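Local coordinates for carbohydrate deacetylase (PDB 2I5I), which probably removes acetyl groups from acetylated carbohydrates, a step in oligosaccharide breakdown, as a magnesium-dependent hydrolase of the YdjC family, at residues D12-T17 with L46-S51; A112-F117 with R149-P154. All blocks are in the same frame, centred on the assembly; numbering follows the deposited sequence. Where two conformers were deposited one is given.

Contact 1: residues D12-T17 with L46-S51; sequences DDFGYT and LEAMES
Gly15, which lies against Ala48 across this contact, is held by hydroxyls at both polar atoms of its backbone: its O is hydrogen-bonded to Ser42 OG and its N to Thr21 OG1. Gly15 is the third residue of a type II beta turn from Asp13 to Tyr16, closed by Tyr16 N to Asp13 O at 3.0 Å; its phi of 77° is the positive value expected there. The turn follows strand 6-11 of the parallel sheet in this beta/alpha fold, past a corner at residue 12, and leads into helix 18-29, with Thr17 as its N-cap. Across from it, helix 45-55 presents Ala48, whose CB comes to 3.5 Å from Gly15 CA, so the methyl sits directly against the turn backbone.

Phe14 supplies the largest share of the 159 Å² interface, which has no hydrogen bond between the segments. With CG anti to the backbone N (chi1 -157°), the ring extends to the helix and leads with its CE2 corner. That atom is 3.4 Å from Ala48 O, while CZ stands 3.7 Å from the same oxygen; the approach is oblique to the ring. Ile24 of helix 18-29 and Ala38 of strand 35-38 also touch the Phe14 side chain, which places it between sheet and helices.

Asp13, the preceding residue, forms a salt bridge with Arg232 and, together with His64 and His130, appears to point its donor atoms at one vacant position, consistent with a metal site there, since His130 is the predicted magnesium ligand. Phe14 also makes apolar contact with helix 45-55: its CE2 lies 3.8 Å from Ala48 CB and 4.4 Å from SE of Met49, a selenomethionine.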
loop_
_atom_site.group_PDB
_atom_site.type_symbol
_atom_site.label_atom_id
_atom_site.label_comp_id
_atom_site.label_asym_id
_atom_site.label_seq_id
_atom_site.Cartn_x
_atom_site.Cartn_y
_atom_site.Cartn_z
ATOM N N ASP A 12 2.962 5.185 -26.060
ATOM C CA ASP A 12 4.404 5.025 -26.136
ATOM C C ASP A 12 5.129 5.958 -25.158
ATOM O O ASP A 12 4.606 7.019 -24.790
ATOM C CB ASP A 12 4.858 5.276 -27.581
ATOM C CG ASP A 12 4.308 4.258 -28.561
ATOM O OD1 ASP A 12 3.509 3.382 -28.164
ATOM O OD2 ASP A 12 4.680 4.336 -29.755
ATOM N N ASP A 13 6.304 5.551 -24.715
ATOM C CA ASP A 13 7.267 6.359 -23.992
ATOM C C ASP A 13 7.050 6.402 -22.484
ATOM O O ASP A 13 7.475 7.353 -21.822
ATOM C CB ASP A 13 7.280 7.801 -24.530
ATOM C CG ASP A 13 7.804 7.922 -25.948
ATOM O OD1 ASP A 13 8.488 6.972 -26.377
ATOM O OD2 ASP A 13 7.544 8.938 -26.641
ATOM N N PHE A 14 6.447 5.377 -21.907
ATOM C CA PHE A 14 6.412 5.291 -20.425
ATOM C C PHE A 14 7.803 5.393 -19.850
ATOM O O PHE A 14 8.763 4.816 -20.371
ATOM C CB PHE A 14 5.722 4.002 -19.991
ATOM C CG PHE A 14 5.139 4.055 -18.580
ATOM C CD1 PHE A 14 4.092 4.931 -18.313
ATOM C CD2 PHE A 14 5.649 3.236 -17.595
ATOM C CE1 PHE A 14 3.568 4.979 -17.027
ATOM C CE2 PHE A 14 5.123 3.274 -16.306
ATOM C CZ PHE A 14 4.079 4.139 -16.052
ATOM N N GLY A 15 8.004 6.137 -18.756
ATOM C CA GLY A 15 9.306 6.306 -18.162
ATOM C C GLY A 15 10.212 7.280 -18.887
ATOM O O GLY A 15 11.352 7.475 -18.460
ATOM N N TYR A 16 9.739 7.890 -19.970
ATOM C CA TYR A 16 10.541 8.836 -20.728
ATOM C C TYR A 16 10.978 9.975 -19.817
ATOM O O TYR A 16 12.159 10.289 -19.643
ATOM C CB TYR A 16 9.745 9.315 -21.929
ATOM C CG TYR A 16 10.498 10.027 -23.023
ATOM C CD1 TYR A 16 11.884 9.985 -23.126
ATOM C CD2 TYR A 16 9.787 10.752 -23.968
ATOM C CE1 TYR A 16 12.519 10.656 -24.152
ATOM C CE2 TYR A 16 10.426 11.422 -25.000
ATOM C CZ TYR A 16 11.796 11.369 -25.082
ATOM O OH TYR A 16 12.436 12.037 -26.110
ATOM N N THR A 17 9.985 10.637 -19.224
ATOM C CA THR A 17 10.231 11.659 -18.203
ATOM C C THR A 17 9.134 11.574 -17.140
ATOM O O THR A 17 8.058 11.021 -17.395
ATOM C CB THR A 17 10.373 13.074 -18.768
ATOM O OG1 THR A 17 9.170 13.819 -18.590
ATOM C CG2 THR A 17 10.541 13.190 -20.291
ATOM N N LEU A 46 12.736 2.953 -13.627
ATOM C CA LEU A 46 12.345 2.212 -12.441
ATOM C C LEU A 46 11.367 3.019 -11.617
ATOM O O LEU A 46 10.379 2.497 -11.077
ATOM C CB LEU A 46 13.606 1.777 -11.678
ATOM C CG LEU A 46 14.379 0.582 -12.222
ATOM C CD1 LEU A 46 15.545 0.220 -11.296
ATOM C CD2 LEU A 46 13.528 -0.664 -12.393
ATOM N N GLU A 47 11.572 4.320 -11.531
ATOM C CA GLU A 47 10.576 5.163 -10.841
ATOM C C GLU A 47 9.210 5.058 -11.481
ATOM O O GLU A 47 8.151 4.946 -10.850
ATOM C CB GLU A 47 11.053 6.618 -10.845
ATOM C CG GLU A 47 12.303 6.821 -10.005
ATOM C CD GLU A 47 12.961 8.162 -10.252
ATOM O OE1 GLU A 47 12.464 8.914 -11.106
ATOM O OE2 GLU A 47 13.976 8.441 -9.577
ATOM N N ALA A 48 9.189 5.093 -12.811
ATOM C CA ALA A 48 7.940 4.949 -13.542
ATOM C C ALA A 48 7.260 3.632 -13.221
ATOM O O ALA A 48 6.046 3.507 -13.014
ATOM C CB ALA A 48 8.218 5.081 -15.038
HETATM N N MSE A 49 8.060 2.557 -13.161
HETATM C CA MSE A 49 7.461 1.253 -12.923
HETATM C C MSE A 49 6.918 1.169 -11.503
HETATM O O MSE A 49 5.875 0.573 -11.247
HETATM C CB MSE A 49 8.516 0.172 -13.240
HETATM C CG MSE A 49 8.898 0.175 -14.717
HETATM SE SE MSE A 49 7.582 -0.331 -15.846
HETATM C CE MSE A 49 7.241 -1.977 -15.224
ATOM N N GLU A 50 7.607 1.818 -10.560
ATOM C CA GLU A 50 7.083 1.908 -9.192
ATOM C C GLU A 50 5.775 2.694 -9.154
ATOM O O GLU A 50 4.793 2.282 -8.510
ATOM C CB GLU A 50 8.126 2.579 -8.292
ATOM C CG GLU A 50 7.707 2.925 -6.881
ATOM C CD GLU A 50 7.122 1.795 -6.073
ATOM O OE1 GLU A 50 7.338 0.605 -6.389
ATOM O OE2 GLU A 50 6.424 2.106 -5.082
ATOM N N SER A 51 5.701 3.823 -9.826
ATOM C CA SER A 51 4.462 4.613 -9.841
ATOM C C SER A 51 3.299 3.815 -10.388
ATOM O O SER A 51 2.143 3.784 -9.956
ATOM C CB SER A 51 4.682 5.887 -10.661
ATOM O OG SER A 51 3.550 6.725 -10.655
#

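Contact 2: residues A112-F117 with R149-P154; sequences AQIISF and RKYQLP
Ile114 lays a methyl on the aromatic ring of Tyr151, and this CH-pi contact carries most of the interface. Ile114 CG2 stands 3.8 Å from the ring centroid and only 3° off the normal, so it sits over the centre of the face rather than at a corner. The other branch serves one side of the ring: with CG1 beside the backbone N and chi2 nearly extended at 167°, Ile114 CD1 reaches 3.8 Å from Tyr151 CD2. The two side chains run antiparallel alongside one another.

Ile115 meets the far end of the tyrosine nearly at a right angle. Its chi2 of 118° is away from a staggered value, and CD1 comes to 3.3 Å from Tyr151 OH. That hydroxyl is hydrogen-bonded to Asp111 OD1, which also forms a salt bridge with Lys150 NZ, so the polar end of Tyr151 has a partner on helix 103-117.

Tyr151 ends helix 138-151, and Gln152, with positive phi, is the C-prime residue of a Schellman motif: Leu153 N bonds the carbonyl of the residue before Arg149, and Gln152 N makes a weak 3.3 Å bond to Arg149 O. Arg149 O also takes Gln152 NE2 on a lone pair at 2.7 Å, close to the amide plane of Gln152.

Helices 103-117 and 138-151 thus pack together outside the parallel sheet: Ile114 rests on Leu65 and Ile127 of strands 60-65 and 127-129, Leu153 follows onto Ile127, and Lys6 of a third subunit covers Ile115 and Tyr151.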
loop_
_atom_site.group_PDB
_atom_site.type_symbol
_atom_site.label_atom_id
_atom_site.label_comp_id
_atom_site.label_asym_id
_atom_site.label_seq_id
_atom_site.Cartn_x
_atom_site.Cartn_y
_atom_site.Cartn_z
ATOM N N ALA A 112 19.797 -6.740 -23.984
ATOM C CA ALA A 112 20.147 -6.015 -22.767
ATOM C C ALA A 112 18.997 -5.125 -22.298
ATOM O O ALA A 112 18.757 -4.997 -21.096
ATOM C CB ALA A 112 21.390 -5.186 -23.038
ATOM N N GLN A 113 18.277 -4.510 -23.236
ATOM C CA GLN A 113 17.176 -3.626 -22.855
ATOM C C GLN A 113 16.039 -4.412 -22.241
ATOM O O GLN A 113 15.292 -3.972 -21.372
ATOM C CB GLN A 113 16.681 -2.822 -24.066
ATOM C CG GLN A 113 17.621 -1.643 -24.346
ATOM C CD GLN A 113 17.278 -0.893 -25.618
ATOM O OE1 GLN A 113 16.126 -0.737 -26.038
ATOM N NE2 GLN A 113 18.307 -0.373 -26.286
ATOM N N ILE A 114 15.895 -5.650 -22.705
ATOM C CA ILE A 114 14.803 -6.476 -22.186
ATOM C C ILE A 114 15.157 -6.934 -20.790
ATOM O O ILE A 114 14.324 -6.883 -19.888
ATOM C CB ILE A 114 14.508 -7.671 -23.110
ATOM C CG1 ILE A 114 13.863 -7.228 -24.419
ATOM C CG2 ILE A 114 13.689 -8.719 -22.381
ATOM C CD1 ILE A 114 13.834 -8.297 -25.496
ATOM N N ILE A 115 16.407 -7.364 -20.611
ATOM C CA ILE A 115 16.852 -7.769 -19.274
ATOM C C ILE A 115 16.758 -6.608 -18.285
ATOM O O ILE A 115 16.392 -6.798 -17.128
ATOM C CB ILE A 115 18.281 -8.305 -19.329
ATOM C CG1 ILE A 115 18.282 -9.711 -19.983
ATOM C CG2 ILE A 115 18.977 -8.330 -18.001
ATOM C CD1 ILE A 115 19.108 -9.647 -21.237
ATOM N N SER A 116 17.061 -5.415 -18.768
ATOM C CA SER A 116 17.001 -4.205 -17.968
ATOM C C SER A 116 15.552 -3.930 -17.542
ATOM O O SER A 116 15.361 -3.601 -16.379
ATOM C CB SER A 116 17.580 -3.009 -18.700
ATOM O OG SER A 116 18.958 -3.216 -18.954
ATOM N N PHE A 117 14.596 -4.064 -18.449
ATOM C CA PHE A 117 13.196 -3.947 -18.068
ATOM C C PHE A 117 12.906 -4.847 -16.871
ATOM O O PHE A 117 12.217 -4.430 -15.929
ATOM C CB PHE A 117 12.273 -4.329 -19.224
ATOM C CG PHE A 117 10.780 -4.178 -19.013
ATOM C CD1 PHE A 117 9.978 -5.045 -18.315
ATOM C CD2 PHE A 117 10.159 -3.055 -19.555
ATOM C CE1 PHE A 117 8.626 -4.853 -18.094
ATOM C CE2 PHE A 117 8.808 -2.835 -19.368
ATOM C CZ PHE A 117 8.040 -3.720 -18.642
ATOM N N ARG A 149 10.891 -14.290 -30.119
ATOM C CA ARG A 149 10.839 -15.756 -29.982
ATOM C C ARG A 149 11.610 -16.189 -28.743
ATOM O O ARG A 149 11.150 -17.068 -28.018
ATOM C CB ARG A 149 11.345 -16.457 -31.252
ATOM C CG ARG A 149 10.668 -15.973 -32.511
ATOM C CD ARG A 149 11.234 -16.533 -33.807
ATOM N NE ARG A 149 10.258 -16.276 -34.861
ATOM C CZ ARG A 149 10.366 -15.630 -35.997
ATOM N NH1 ARG A 149 11.507 -15.072 -36.384
ATOM N NH2 ARG A 149 9.298 -15.536 -36.778
ATOM N N LYS A 150 12.746 -15.562 -28.483
ATOM C CA LYS A 150 13.644 -15.883 -27.387
ATOM C C LYS A 150 12.960 -15.633 -26.042
ATOM O O LYS A 150 13.143 -16.435 -25.122
ATOM C CB LYS A 150 14.936 -15.082 -27.463
ATOM C CG LYS A 150 15.863 -15.298 -26.282
ATOM C CD LYS A 150 16.927 -14.208 -26.226
ATOM C CE LYS A 150 17.989 -14.514 -25.187
ATOM N NZ LYS A 150 19.311 -13.922 -25.549
ATOM N N TYR A 151 12.196 -14.539 -25.989
ATOM C CA TYR A 151 11.528 -14.260 -24.716
ATOM C C TYR A 151 10.056 -14.613 -24.776
ATOM O O TYR A 151 9.352 -14.504 -23.771
ATOM C CB TYR A 151 11.738 -12.785 -24.312
ATOM C CG TYR A 151 13.166 -12.525 -23.909
ATOM C CD1 TYR A 151 13.581 -12.779 -22.604
ATOM C CD2 TYR A 151 14.110 -12.036 -24.788
ATOM C CE1 TYR A 151 14.888 -12.549 -22.214
ATOM C CE2 TYR A 151 15.409 -11.804 -24.418
ATOM C CZ TYR A 151 15.801 -12.058 -23.120
ATOM O OH TYR A 151 17.108 -11.818 -22.768
ATOM N N GLN A 152 9.579 -15.067 -25.940
ATOM C CA GLN A 152 8.201 -15.533 -26.019
ATOM C C GLN A 152 7.217 -14.416 -25.690
ATOM O O GLN A 152 6.372 -14.555 -24.817
ATOM C CB GLN A 152 7.948 -16.721 -25.090
ATOM C CG GLN A 152 8.495 -18.037 -25.605
ATOM C CD GLN A 152 7.944 -18.436 -26.964
ATOM O OE1 GLN A 152 6.797 -18.863 -27.090
ATOM N NE2 GLN A 152 8.779 -18.259 -27.981
ATOM N N LEU A 153 7.379 -13.331 -26.414
ATOM C CA LEU A 153 6.555 -12.141 -26.311
ATOM C C LEU A 153 5.995 -11.742 -27.666
ATOM O O LEU A 153 6.735 -11.860 -28.649
ATOM C CB LEU A 153 7.393 -10.957 -25.810
ATOM C CG LEU A 153 7.983 -11.175 -24.415
ATOM C CD1 LEU A 153 9.061 -10.137 -24.152
ATOM C CD2 LEU A 153 6.879 -11.148 -23.370
ATOM N N PRO A 154 4.745 -11.302 -27.690
ATOM C CA PRO A 154 4.168 -10.768 -28.924
ATOM C C PRO A 154 4.851 -9.431 -29.227
ATOM O O PRO A 154 5.402 -8.790 -28.320
ATOM C CB PRO A 154 2.696 -10.575 -28.605
ATOM C CG PRO A 154 2.662 -10.458 -27.116
ATOM C CD PRO A 154 3.781 -11.293 -26.580
#

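How the contacts relate
From the N terminus, the chain leaves strand 6-11, turns through 12-17, runs along helix 18-29 and strand 35-38, and comes back with helix 45-55 to close contact 1. It then passes strand 60-65 and reaches helix 103-117; strand 127-129 and helix 138-151 follow before contact 2 closes a second loop. The two loops are in series, neither nested nor crossed. Contact 1 joins the turn after strand 6-11 to helix 45-55, whereas contact 2 joins two successive helices. Their centres lie about 17 Å apart, yet the two contacts meet where Met49 CE packs 3.9 Å from Phe117 CZ, linking helices 45-55 and 103-117.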